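Local coordinates for protein cleavage stimulation factor 77 (Encephalitozoon cuniculi, PDB 2UY1) that probably binds mRNA and, as in its relatives, serves as a helical-repeat scaffold in the machinery for pre-mRNA 3'-end cleavage, at residues G245-L250 / C441-F446; F281-D286 / L449-R454. All blocks are in the same frame, centred on the assembly; numbering follows the deposited sequence.

The C-terminal end of the modelled chain folds back onto the middle of the helical-repeat array. Contact 1 sets the end of helix 434-446 against helix 247-255. Contact 2 lays the following non-helical segment, 449-454, across the first turn of helix 282-300. The centre of contact 1 lies about 5 Å, and that of contact 2 about 15 Å, from the centre of the chain; the two contact centres are about 11 Å apart. Ile453 ties them together: its CD1 lies 3.7 Å from Leu443 CD1 and 3.9 Å from Phe247 CA, adding a further apolar group to contact 1. The first segments meet as well, with Met246 CE 3.6 Å from Glu284 OE1.

Contact 1: residues G245-L250 / C441-F446; sequences GMFLSL and CFLDSF
The rings of Phe247 and Phe446 meet in an offset edge-to-face (T-shaped) pair, centroids 5.3 Å apart and planes at 75°, with the Phe446 edge directed at a face of Phe247. This is helix-on-helix packing in an all-helical fold of the HAT (half-a-TPR) class, joining residues 247-250 of helix 247-255 to the last turns of helix 434-446. The closest atoms of the ring pair are Phe446 CE2, lying over the Phe247 face, and Phe247 CE1, 3.6 Å apart. One face of Phe446 is covered by Leu250, whose CB stands 3.8 Å from the ring centroid and only 6° off its normal, a well-centred CH-pi contact. The edge of Phe247 is turned to the backbone of the other helix: CE1 comes within 3.6 Å of Leu443 N, which lies in the ring plane, and within 3.8 Å of Phe442 CB.

The CG of Phe247 is anti to its backbone N (chi1 178°), which carries the ring across to the second helix although the side chain does not set out straight toward it. Leu250 and Phe446 run past each other in opposite directions, bringing Leu250 CD1 to 3.8 Å from Phe446 CB while the far end of the ring reaches the Leu250 carbonyl. Leu443 adds a looser apolar contact with the Phe247 ring. The Phe442 ring turns away from the first segment, meeting Phe217 and an aromatic ring of another chain edge-to-face; the same helix thus serves both an intrachain and an interchain surface. Tyr439 lies beside Phe247, and Asn291 ND2 donates a hydrogen bond to Phe446 O. On the side of helix 434-446 turned from Phe247, Ser445 OG donates to Cys441 O at 3.0 Å, nearly in line with the carbonyl.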
ATOM      1  N   GLY B 245      30.060   6.050  -3.811  1.00 38.89           N
ATOM      2  CA  GLY B 245      28.760   6.301  -4.508  1.00 37.47           C
ATOM      3  C   GLY B 245      28.602   7.482  -5.485  1.00 35.88           C
ATOM      4  O   GLY B 245      29.477   8.360  -5.594  1.00 37.20           O
ATOM      5  N   MET B 246      27.482   7.475  -6.218  1.00 32.98           N
ATOM      6  CA  MET B 246      27.004   8.607  -7.020  1.00 29.69           C
ATOM      7  C   MET B 246      26.575   9.871  -6.215  1.00 27.10           C
ATOM      8  O   MET B 246      26.697  10.961  -6.721  1.00 24.21           O
ATOM      9  CB  MET B 246      25.844   8.110  -7.894  1.00 30.51           C
ATOM     10  CG  MET B 246      25.087   9.128  -8.759  1.00 30.79           C
ATOM     11  SD  MET B 246      24.314   8.235 -10.109  1.00 32.87           S
ATOM     12  CE  MET B 246      25.809   7.833 -11.025  1.00 30.24           C
ATOM     13  N   PHE B 247      26.049   9.720  -4.990  1.00 25.69           N
ATOM     14  CA  PHE B 247      25.537  10.882  -4.191  1.00 24.81           C
ATOM     15  C   PHE B 247      26.448  12.146  -4.211  1.00 24.39           C
ATOM     16  O   PHE B 247      25.993  13.261  -4.529  1.00 22.99           O
ATOM     17  CB  PHE B 247      25.230  10.484  -2.712  1.00 22.13           C
ATOM     18  CG  PHE B 247      24.765  11.635  -1.866  1.00 23.29           C
ATOM     19  CD1 PHE B 247      23.377  11.896  -1.702  1.00 20.38           C
ATOM     20  CD2 PHE B 247      25.678  12.501  -1.260  1.00 18.39           C
ATOM     21  CE1 PHE B 247      22.955  12.966  -0.933  1.00 20.62           C
ATOM     22  CE2 PHE B 247      25.259  13.589  -0.508  1.00 13.73           C
ATOM     23  CZ  PHE B 247      23.884  13.837  -0.344  1.00 20.18           C
ATOM     24  N   LEU B 248      27.709  11.969  -3.804  1.00 24.51           N
ATOM     25  CA  LEU B 248      28.610  13.112  -3.616  1.00 25.26           C
ATOM     26  C   LEU B 248      28.933  13.807  -4.908  1.00 24.99           C
ATOM     27  O   LEU B 248      29.196  14.993  -4.891  1.00 25.71           O
ATOM     28  CB  LEU B 248      29.930  12.712  -2.888  1.00 25.08           C
ATOM     29  CG  LEU B 248      29.997  12.721  -1.370  1.00 24.43           C
ATOM     30  CD1 LEU B 248      31.442  12.469  -0.953  1.00 29.73           C
ATOM     31  CD2 LEU B 248      29.551  14.009  -0.738  1.00 22.40           C
ATOM     32  N   SER B 249      28.906  13.081  -6.035  1.00 25.81           N
ATOM     33  CA  SER B 249      29.081  13.720  -7.354  1.00 25.57           C
ATOM     34  C   SER B 249      27.871  14.534  -7.775  1.00 25.46           C
ATOM     35  O   SER B 249      28.027  15.601  -8.393  1.00 25.51           O
ATOM     36  CB  SER B 249      29.457  12.692  -8.428  1.00 26.32           C
ATOM     37  OG  SER B 249      30.691  12.028  -8.068  1.00 29.26           O
ATOM     38  N   LEU B 250      26.670  14.023  -7.472  1.00 23.17           N
ATOM     39  CA  LEU B 250      25.430  14.745  -7.738  1.00 21.36           C
ATOM     40  C   LEU B 250      25.302  16.031  -6.926  1.00 20.51           C
ATOM     41  O   LEU B 250      24.880  17.088  -7.452  1.00 19.39           O
ATOM     42  CB  LEU B 250      24.195  13.821  -7.529  1.00 21.98           C
ATOM     43  CG  LEU B 250      24.038  12.575  -8.408  1.00 20.68           C
ATOM     44  CD1 LEU B 250      22.626  12.005  -8.295  1.00 21.13           C
ATOM     45  CD2 LEU B 250      24.311  12.860  -9.857  1.00 15.27           C
ATOM     46  N   CYS B 441      17.191  14.231   3.023  1.00 20.67           N
ATOM     47  CA  CYS B 441      16.529  15.229   2.184  1.00 19.84           C
ATOM     48  C   CYS B 441      17.167  15.383   0.820  1.00 19.69           C
ATOM     49  O   CYS B 441      16.472  15.445  -0.164  1.00 20.46           O
ATOM     50  CB  CYS B 441      16.404  16.585   2.889  1.00 20.11           C
ATOM     51  SG  CYS B 441      15.135  16.661   4.210  1.00 22.70           S
ATOM     52  N   PHE B 442      18.504  15.444   0.753  1.00 19.72           N
ATOM     53  CA  PHE B 442      19.171  15.573  -0.511  1.00 17.82           C
ATOM     54  C   PHE B 442      19.052  14.246  -1.235  1.00 18.44           C
ATOM     55  O   PHE B 442      18.657  14.242  -2.390  1.00 17.74           O
ATOM     56  CB  PHE B 442      20.648  15.981  -0.314  1.00 18.61           C
ATOM     57  CG  PHE B 442      20.864  17.458  -0.184  1.00 19.13           C
ATOM     58  CD1 PHE B 442      21.353  18.185  -1.237  1.00 19.80           C
ATOM     59  CD2 PHE B 442      20.610  18.117   1.025  1.00 21.70           C
ATOM     60  CE1 PHE B 442      21.553  19.560  -1.141  1.00 19.84           C
ATOM     61  CE2 PHE B 442      20.791  19.473   1.131  1.00 21.06           C
ATOM     62  CZ  PHE B 442      21.280  20.200   0.026  1.00 20.41           C
ATOM     63  N   LEU B 443      19.394  13.117  -0.570  1.00 17.86           N
ATOM     64  CA  LEU B 443      19.259  11.831  -1.204  1.00 19.07           C
ATOM     65  C   LEU B 443      17.890  11.567  -1.823  1.00 18.91           C
ATOM     66  O   LEU B 443      17.813  11.031  -2.916  1.00 17.68           O
ATOM     67  CB  LEU B 443      19.540  10.682  -0.220  1.00 18.42           C
ATOM     68  CG  LEU B 443      19.458   9.250  -0.735  1.00 20.47           C
ATOM     69  CD1 LEU B 443      20.502   9.032  -1.872  1.00 21.34           C
ATOM     70  CD2 LEU B 443      19.786   8.287   0.458  1.00 21.30           C
ATOM     71  N   ASP B 444      16.820  11.855  -1.092  1.00 18.90           N
ATOM     72  CA  ASP B 444      15.498  11.536  -1.637  1.00 20.42           C
ATOM     73  C   ASP B 444      15.226  12.356  -2.868  1.00 19.90           C
ATOM     74  O   ASP B 444      14.485  11.950  -3.746  1.00 20.62           O
ATOM     75  CB  ASP B 444      14.414  11.798  -0.613  1.00 18.91           C
ATOM     76  CG  ASP B 444      14.458  10.830   0.522  1.00 24.31           C
ATOM     77  OD1 ASP B 444      15.081   9.724   0.430  1.00 29.73           O
ATOM     78  OD2 ASP B 444      13.895  11.204   1.541  1.00 25.67           O
ATOM     79  N   SER B 445      15.789  13.555  -2.895  1.00 20.84           N
ATOM     80  CA  SER B 445      15.566  14.501  -3.984  1.00 19.85           C
ATOM     81  C   SER B 445      16.331  14.080  -5.245  1.00 19.96           C
ATOM     82  O   SER B 445      15.829  14.298  -6.348  1.00 19.72           O
ATOM     83  CB  SER B 445      16.047  15.876  -3.559  1.00 20.67           C
ATOM     84  OG  SER B 445      15.167  16.474  -2.607  1.00 23.98           O
ATOM     85  N   PHE B 446      17.552  13.562  -5.088  1.00 19.18           N
ATOM     86  CA  PHE B 446      18.343  13.115  -6.247  1.00 20.96           C
ATOM     87  C   PHE B 446      17.685  11.854  -6.801  1.00 21.37           C
ATOM     88  O   PHE B 446      17.710  11.641  -8.022  1.00 20.07           O
ATOM     89  CB  PHE B 446      19.794  12.744  -5.912  1.00 18.50           C
ATOM     90  CG  PHE B 446      20.667  13.898  -5.467  1.00 20.29           C
ATOM     91  CD1 PHE B 446      20.741  15.076  -6.187  1.00 19.18           C
ATOM     92  CD2 PHE B 446      21.480  13.772  -4.350  1.00 18.39           C
ATOM     93  CE1 PHE B 446      21.553  16.157  -5.780  1.00 20.92           C
ATOM     94  CE2 PHE B 446      22.342  14.834  -3.966  1.00 22.07           C
ATOM     95  CZ  PHE B 446      22.353  16.025  -4.679  1.00 19.05           C
TER

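Contact 2: residues F281-D286 / L449-R454; sequences FSKELD and LDLKIR
Lys283 and Leu451 bring the two backbones nearest, with their CA atoms 6.8 Å apart. Residues 282-286 form the first turn of helix 282-300, preceded by Phe281 at the N-cap position. The partner has no regular secondary structure, but from Leu451 to Ile453 its backbone is extended as it passes across the start of the helix. Leu451 has CG anti to its own N (chi1 -166°), and its two methyls divide between residues one helical turn apart: CD1 packs 3.8 Å from Lys283 O, and CD2 lies 4.0 Å from Asp286 CB. Leu287 and Ile290 of the same helix add apolar side chains around Leu451. The Lys283 chain bends at chi3 and chi4, and its NZ lies over one face of the Arg454 guanidinium, 3.5 Å from NH1. One carboxylate oxygen of each aspartate is held elsewhere: Asp286 OD1 accepts from Gly318 N, and Asp450 OD1 is hydrogen-bonded to His320 NE2. Asp450 OD2 is 5.3 Å from Lys283 NZ, too far for a salt bridge. The cohesion across the two segments therefore comes mainly from van der Waals packing of Leu451. The close lysine-arginine approach should be mildly unfavourable, an effect that the Asp450 carboxylate and surrounding solvent may partly offset.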
ATOM      1  N   PHE B 281      24.691  -0.724 -16.155  1.00 45.15           N
ATOM      2  CA  PHE B 281      24.638   0.544 -15.424  1.00 42.67           C
ATOM      3  C   PHE B 281      23.547   1.497 -15.942  1.00 40.37           C
ATOM      4  O   PHE B 281      23.663   2.707 -15.763  1.00 39.24           O
ATOM      5  CB  PHE B 281      25.982   1.264 -15.496  1.00 44.28           C
ATOM      6  CG  PHE B 281      27.076   0.607 -14.709  1.00 45.50           C
ATOM      7  CD1 PHE B 281      28.004  -0.222 -15.340  1.00 49.39           C
ATOM      8  CD2 PHE B 281      27.197   0.822 -13.341  1.00 47.61           C
ATOM      9  CE1 PHE B 281      29.035  -0.840 -14.618  1.00 48.61           C
ATOM     10  CE2 PHE B 281      28.226   0.210 -12.601  1.00 48.96           C
ATOM     11  CZ  PHE B 281      29.152  -0.625 -13.251  1.00 48.22           C
ATOM     12  N   SER B 282      22.492   0.946 -16.554  1.00 37.80           N
ATOM     13  CA  SER B 282      21.346   1.719 -17.067  1.00 36.12           C
ATOM     14  C   SER B 282      20.773   2.701 -16.046  1.00 33.26           C
ATOM     15  O   SER B 282      20.410   3.811 -16.384  1.00 31.29           O
ATOM     16  CB  SER B 282      20.235   0.771 -17.545  1.00 36.86           C
ATOM     17  OG  SER B 282      19.819  -0.080 -16.474  1.00 40.29           O
ATOM     18  N   LYS B 283      20.753   2.291 -14.787  1.00 32.19           N
ATOM     19  CA  LYS B 283      20.091   3.041 -13.740  1.00 32.66           C
ATOM     20  C   LYS B 283      20.867   4.331 -13.370  1.00 31.55           C
ATOM     21  O   LYS B 283      20.293   5.390 -13.179  1.00 30.31           O
ATOM     22  CB  LYS B 283      19.861   2.115 -12.541  1.00 32.17           C
ATOM     23  CG  LYS B 283      18.824   1.013 -12.878  1.00 35.46           C
ATOM     24  CD  LYS B 283      18.339   0.163 -11.685  1.00 34.62           C
ATOM     25  CE  LYS B 283      18.060   1.023 -10.435  1.00 38.33           C
ATOM     26  NZ  LYS B 283      16.848   0.565  -9.729  1.00 36.10           N
ATOM     27  N   GLU B 284      22.178   4.180 -13.265  1.00 29.96           N
ATOM     28  CA  GLU B 284      23.137   5.279 -13.135  1.00 29.55           C
ATOM     29  C   GLU B 284      22.940   6.295 -14.246  1.00 27.41           C
ATOM     30  O   GLU B 284      22.762   7.486 -13.993  1.00 26.10           O
ATOM     31  CB  GLU B 284      24.497   4.654 -13.304  1.00 29.58           C
ATOM     32  CG  GLU B 284      24.519   3.242 -12.800  1.00 32.66           C
ATOM     33  CD  GLU B 284      24.630   3.229 -11.333  1.00 35.37           C
ATOM     34  OE1 GLU B 284      25.135   4.260 -10.822  1.00 38.74           O
ATOM     35  OE2 GLU B 284      24.231   2.229 -10.696  1.00 32.75           O
ATOM     36  N   LEU B 285      22.920   5.793 -15.471  1.00 25.81           N
ATOM     37  CA  LEU B 285      22.853   6.638 -16.650  1.00 25.56           C
ATOM     38  C   LEU B 285      21.544   7.419 -16.728  1.00 25.60           C
ATOM     39  O   LEU B 285      21.562   8.609 -17.081  1.00 25.88           O
ATOM     40  CB  LEU B 285      23.196   5.847 -17.948  1.00 25.86           C
ATOM     41  CG  LEU B 285      24.646   5.219 -17.970  1.00 25.66           C
ATOM     42  CD1 LEU B 285      24.793   4.151 -19.089  1.00 26.18           C
ATOM     43  CD2 LEU B 285      25.785   6.265 -18.054  1.00 27.31           C
ATOM     44  N   ASP B 286      20.424   6.773 -16.401  1.00 24.51           N
ATOM     45  CA  ASP B 286      19.136   7.465 -16.341  1.00 25.17           C
ATOM     46  C   ASP B 286      19.145   8.417 -15.162  1.00 24.79           C
ATOM     47  O   ASP B 286      18.702   9.515 -15.323  1.00 24.74           O
ATOM     48  CB  ASP B 286      17.965   6.502 -16.214  1.00 25.73           C
ATOM     49  CG  ASP B 286      17.614   5.790 -17.539  1.00 27.38           C
ATOM     50  OD1 ASP B 286      17.921   6.310 -18.649  1.00 24.23           O
ATOM     51  OD2 ASP B 286      16.978   4.705 -17.444  1.00 30.62           O
ATOM     52  N   LEU B 449      11.314   8.605  -8.127  1.00 26.21           N
ATOM     53  CA  LEU B 449      10.456   7.439  -8.018  1.00 25.81           C
ATOM     54  C   LEU B 449      11.265   6.247  -7.445  1.00 26.77           C
ATOM     55  O   LEU B 449      11.862   6.385  -6.392  1.00 27.36           O
ATOM     56  CB  LEU B 449       9.837   7.132  -9.366  1.00 25.06           C
ATOM     57  CG  LEU B 449       8.997   8.336  -9.890  1.00 22.20           C
ATOM     58  CD1 LEU B 449       8.313   7.950 -11.133  1.00 12.16           C
ATOM     59  CD2 LEU B 449       7.964   8.752  -8.843  1.00 21.23           C
ATOM     60  N   ASP B 450      11.280   5.109  -8.142  1.00 27.61           N
ATOM     61  CA  ASP B 450      11.976   3.908  -7.692  1.00 28.78           C
ATOM     62  C   ASP B 450      13.406   3.791  -8.264  1.00 28.43           C
ATOM     63  O   ASP B 450      14.173   2.841  -7.941  1.00 28.05           O
ATOM     64  CB  ASP B 450      11.149   2.679  -8.082  1.00 29.75           C
ATOM     65  CG  ASP B 450      11.043   2.517  -9.550  1.00 34.02           C
ATOM     66  OD1 ASP B 450      10.388   3.389 -10.191  1.00 33.95           O
ATOM     67  OD2 ASP B 450      11.641   1.521 -10.057  1.00 38.37           O
ATOM     68  N   LEU B 451      13.748   4.746  -9.123  1.00 26.24           N
ATOM     69  CA  LEU B 451      15.101   4.928  -9.600  1.00 26.54           C
ATOM     70  C   LEU B 451      15.928   5.558  -8.464  1.00 26.53           C
ATOM     71  O   LEU B 451      15.749   6.731  -8.146  1.00 27.57           O
ATOM     72  CB  LEU B 451      15.084   5.878 -10.782  1.00 26.56           C
ATOM     73  CG  LEU B 451      16.321   5.985 -11.667  1.00 27.74           C
ATOM     74  CD1 LEU B 451      16.731   4.606 -12.212  1.00 25.39           C
ATOM     75  CD2 LEU B 451      15.946   6.920 -12.803  1.00 28.68           C
ATOM     76  N   LYS B 452      16.793   4.765  -7.844  1.00 26.43           N
ATOM     77  CA  LYS B 452      17.525   5.135  -6.634  1.00 27.43           C
ATOM     78  C   LYS B 452      19.019   4.924  -6.811  1.00 28.89           C
ATOM     79  O   LYS B 452      19.396   4.112  -7.627  1.00 30.22           O
ATOM     80  CB  LYS B 452      17.014   4.330  -5.435  1.00 27.84           C
ATOM     81  CG  LYS B 452      15.610   4.789  -5.003  1.00 24.55           C
ATOM     82  CD  LYS B 452      15.032   4.021  -3.900  1.00 25.05           C
ATOM     83  CE  LYS B 452      13.635   4.618  -3.538  1.00 19.15           C
ATOM     84  NZ  LYS B 452      13.080   4.079  -2.282  1.00 28.06           N
ATOM     85  N   ILE B 453      19.839   5.669  -6.070  1.00 30.12           N
ATOM     86  CA  ILE B 453      21.307   5.487  -5.981  1.00 31.15           C
ATOM     87  C   ILE B 453      21.565   4.115  -5.272  1.00 33.72           C
ATOM     88  O   ILE B 453      20.982   3.862  -4.241  1.00 30.96           O
ATOM     89  CB  ILE B 453      21.930   6.708  -5.203  1.00 31.76           C
ATOM     90  CG1 ILE B 453      21.841   8.014  -6.016  1.00 30.18           C
ATOM     91  CG2 ILE B 453      23.380   6.490  -4.776  1.00 31.50           C
ATOM     92  CD1 ILE B 453      22.105   9.338  -5.182  1.00 30.35           C
ATOM     93  N   ARG B 454      22.443   3.262  -5.836  1.00 36.56           N
ATOM     94  CA  ARG B 454      22.465   1.803  -5.552  1.00 40.93           C
ATOM     95  C   ARG B 454      23.783   1.072  -5.184  1.00 42.95           C
ATOM     96  O   ARG B 454      24.056   0.037  -5.822  1.00 44.81           O
ATOM     97  CB  ARG B 454      21.919   1.021  -6.791  1.00 41.28           C
ATOM     98  CG  ARG B 454      20.387   0.909  -6.905  1.00 45.32           C
ATOM     99  CD  ARG B 454      19.788  -0.009  -5.858  1.00 50.31           C
ATOM    100  NE  ARG B 454      18.466   0.426  -5.390  1.00 52.79           N
ATOM    101  CZ  ARG B 454      17.307  -0.104  -5.780  1.00 54.21           C
ATOM    102  NH1 ARG B 454      17.296  -1.098  -6.667  1.00 55.20           N
ATOM    103  NH2 ARG B 454      16.154   0.358  -5.285  1.00 53.24           N
TER